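Long-range contact in CocE/NonD family hydrolase (Staphylococcus aureus subsp. aureus COL, PDB 3III), which probably hydrolyses ester or amide bonds, as an alpha/beta-hydrolase of the CocE/NonD family related to X-Pro dipeptidyl-peptidases: residues 184-189 against 258-263. Residues are numbered along the deposited sequence; the frame is centred on the assembly and turned at random.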
ATOM      1  N   PRO A 184       1.645  19.339  16.428  1.00  9.75           N
ATOM      2  CA  PRO A 184       1.892  20.719  16.015  1.00 10.06           C
ATOM      3  C   PRO A 184       3.196  20.935  15.193  1.00 10.01           C
ATOM      4  O   PRO A 184       3.202  21.763  14.287  1.00  8.56           O
ATOM      5  CB  PRO A 184       1.954  21.482  17.341  1.00 11.27           C
ATOM      6  CG  PRO A 184       1.084  20.689  18.240  1.00 10.88           C
ATOM      7  CD  PRO A 184       1.236  19.272  17.830  1.00  9.58           C
ATOM      8  N   HIS A 185       4.228  20.139  15.446  1.00  9.35           N
ATOM      9  CA  HIS A 185       5.496  20.271  14.699  1.00  9.07           C
ATOM     10  C   HIS A 185       5.688  19.304  13.557  1.00  8.64           C
ATOM     11  O   HIS A 185       6.762  19.279  12.963  1.00  8.14           O
ATOM     12  CB  HIS A 185       6.673  20.231  15.694  1.00  9.14           C
ATOM     13  CG  HIS A 185       6.611  21.352  16.680  1.00 11.37           C
ATOM     14  ND1 HIS A 185       5.872  21.278  17.842  1.00  8.95           N
ATOM     15  CD2 HIS A 185       7.117  22.610  16.632  1.00 15.32           C
ATOM     16  CE1 HIS A 185       5.991  22.421  18.499  1.00 14.01           C
ATOM     17  NE2 HIS A 185       6.735  23.250  17.784  1.00 11.03           N
ATOM     18  N   LEU A 186       4.666  18.499  13.231  1.00  8.05           N
ATOM     19  CA  LEU A 186       4.680  17.703  12.017  1.00  7.99           C
ATOM     20  C   LEU A 186       4.289  18.676  10.894  1.00  8.63           C
ATOM     21  O   LEU A 186       3.119  19.094  10.787  1.00  8.36           O
ATOM     22  CB  LEU A 186       3.676  16.533  12.079  1.00  8.14           C
ATOM     23  CG  LEU A 186       3.631  15.651  10.816  1.00  8.50           C
ATOM     24  CD1 LEU A 186       4.982  14.948  10.593  1.00  5.82           C
ATOM     25  CD2 LEU A 186       2.409  14.688  10.838  1.00  4.73           C
ATOM     26  N   LYS A 187       5.265  19.054  10.076  1.00  8.55           N
ATOM     27  CA  LYS A 187       5.091  20.071   9.039  1.00  7.35           C
ATOM     28  C   LYS A 187       4.939  19.490   7.624  1.00  7.62           C
ATOM     29  O   LYS A 187       4.593  20.231   6.705  1.00  8.26           O
ATOM     30  CB  LYS A 187       6.275  21.054   9.026  1.00  7.42           C
ATOM     31  CG  LYS A 187       6.505  21.789  10.359  1.00 11.94           C
ATOM     32  CD  LYS A 187       5.292  22.600  10.783  1.00 14.21           C
ATOM     33  CE  LYS A 187       5.530  23.412  12.086  1.00 17.34           C
ATOM     34  NZ  LYS A 187       6.247  24.682  11.710  1.00 18.40           N
ATOM     35  N   ALA A 188       5.180  18.185   7.450  1.00  7.21           N
ATOM     36  CA  ALA A 188       5.095  17.524   6.131  1.00  7.48           C
ATOM     37  C   ALA A 188       5.148  16.007   6.326  1.00  6.99           C
ATOM     38  O   ALA A 188       5.741  15.532   7.317  1.00  7.04           O
ATOM     39  CB  ALA A 188       6.253  17.989   5.227  1.00  6.15           C
HETATM   40  N   MSE A 189       4.594  15.248   5.384  1.00  6.56           N
HETATM   41  CA  MSE A 189       4.592  13.795   5.481  1.00  7.31           C
HETATM   42  C   MSE A 189       4.691  13.163   4.109  1.00  7.63           C
HETATM   43  O   MSE A 189       4.115  13.682   3.121  1.00  8.80           O
HETATM   44  CB  MSE A 189       3.310  13.294   6.174  1.00  8.28           C
HETATM   45  CG  MSE A 189       2.066  13.737   5.470  1.00 10.42           C
HETATM   46 SE   MSE A 189       0.399  13.350   6.489  1.00 16.96          SE
HETATM   47  CE  MSE A 189       0.593  11.322   6.479  1.00  5.98           C
ATOM     48  N   ILE A 258      -6.608  14.584   8.864  1.00  9.16           N
ATOM     49  CA  ILE A 258      -5.231  14.962   8.446  1.00  8.88           C
ATOM     50  C   ILE A 258      -5.242  16.312   7.735  1.00  9.23           C
ATOM     51  O   ILE A 258      -5.975  16.515   6.720  1.00 10.26           O
ATOM     52  CB  ILE A 258      -4.608  13.900   7.555  1.00  7.94           C
ATOM     53  CG1 ILE A 258      -4.446  12.611   8.346  1.00  7.97           C
ATOM     54  CG2 ILE A 258      -3.296  14.360   6.955  1.00  8.29           C
ATOM     55  CD1 ILE A 258      -3.934  11.456   7.462  1.00 10.45           C
ATOM     56  N   LYS A 259      -4.438  17.230   8.251  1.00  9.16           N
ATOM     57  CA  LYS A 259      -4.240  18.549   7.625  1.00 11.09           C
ATOM     58  C   LYS A 259      -2.829  18.849   7.091  1.00 11.32           C
ATOM     59  O   LYS A 259      -2.601  19.883   6.425  1.00 12.72           O
ATOM     60  CB  LYS A 259      -4.619  19.633   8.635  1.00 11.17           C
ATOM     61  CG  LYS A 259      -6.059  19.515   9.095  1.00 13.31           C
ATOM     62  CD  LYS A 259      -6.296  20.454  10.302  1.00 19.35           C
ATOM     63  CE  LYS A 259      -7.787  20.761  10.486  1.00 23.95           C
ATOM     64  NZ  LYS A 259      -8.076  21.265  11.891  1.00 29.09           N
ATOM     65  N   THR A 260      -1.885  17.984   7.436  1.00 11.16           N
ATOM     66  CA  THR A 260      -0.438  18.182   7.169  1.00 10.61           C
ATOM     67  C   THR A 260      -0.133  18.140   5.661  1.00  9.69           C
ATOM     68  O   THR A 260      -0.662  17.316   4.952  1.00 10.11           O
ATOM     69  CB  THR A 260       0.368  17.052   7.894  1.00 11.37           C
ATOM     70  OG1 THR A 260       0.088  17.092   9.309  1.00 15.82           O
ATOM     71  CG2 THR A 260       1.871  17.140   7.665  1.00  9.27           C
ATOM     72  N   PRO A 261       0.730  19.052   5.169  1.00  8.42           N
ATOM     73  CA  PRO A 261       1.173  18.943   3.794  1.00  8.83           C
ATOM     74  C   PRO A 261       1.686  17.535   3.466  1.00  8.24           C
ATOM     75  O   PRO A 261       2.452  16.930   4.245  1.00  8.28           O
ATOM     76  CB  PRO A 261       2.321  19.943   3.713  1.00  9.79           C
ATOM     77  CG  PRO A 261       1.963  21.024   4.700  1.00  9.39           C
ATOM     78  CD  PRO A 261       1.277  20.247   5.839  1.00  7.92           C
ATOM     79  N   LEU A 262       1.278  17.043   2.322  1.00  6.86           N
ATOM     80  CA  LEU A 262       1.258  15.611   2.030  1.00  7.71           C
ATOM     81  C   LEU A 262       1.754  15.267   0.623  1.00  7.47           C
ATOM     82  O   LEU A 262       1.298  15.832  -0.349  1.00  8.25           O
ATOM     83  CB  LEU A 262      -0.217  15.129   2.179  1.00  6.44           C
ATOM     84  CG  LEU A 262      -0.571  13.758   1.628  1.00  7.85           C
ATOM     85  CD1 LEU A 262       0.214  12.692   2.428  1.00  7.52           C
ATOM     86  CD2 LEU A 262      -2.068  13.458   1.785  1.00  7.80           C
ATOM     87  N   LEU A 263       2.739  14.376   0.561  1.00  8.50           N
ATOM     88  CA  LEU A 263       3.204  13.716  -0.638  1.00  8.12           C
ATOM     89  C   LEU A 263       2.964  12.206  -0.472  1.00  7.61           C
ATOM     90  O   LEU A 263       3.637  11.546   0.296  1.00  9.00           O
ATOM     91  CB  LEU A 263       4.690  14.057  -0.896  1.00  7.24           C
ATOM     92  CG  LEU A 263       5.343  13.297  -2.050  1.00  7.37           C
ATOM     93  CD1 LEU A 263       4.680  13.561  -3.429  1.00  6.85           C
ATOM     94  CD2 LEU A 263       6.869  13.585  -2.173  1.00  6.56           C
TER
HETATM   95  O   HOH W   1       0.372  18.128  11.730  1.00 23.71           O
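The selenomethionine side chain of M189 reaches across to 258-263. Its CG lies against O of P261 (3.4 Å) and CD1 of L262 (3.7 Å), and its SE touches CG2 of I258 at 3.9 Å and CB of T260 at 4.0 Å. CG is held between the backbone N and the carbonyl carbon (chi1 58°), and a bend at chi3 swings the methyl CE away from T260, leaving SE to make the contacts; the I258 side chain crosses at about a right angle. T260 CG2 presses against N of A188 (3.5 Å), a buried N-H with no partner, while its OG1 comes 3.7 Å from CD2 of L186 and shares a water with O of L186. The P261 ring sets its CG and CD against O of K187. Parallel pairing begins with N of M189 bonded to O of P261 (3.0 Å, bent to 136° at the hydrogen) and N of L263 bonded straight to O of M189. The start of strand 262-267 is thus joined to the middle of strand 186-192, its parallel neighbour in the central alpha/beta-hydrolase sheet, helix 170-179 covering M189, L186 and I258, and helix 306-319 packing on A188, P261 and L263.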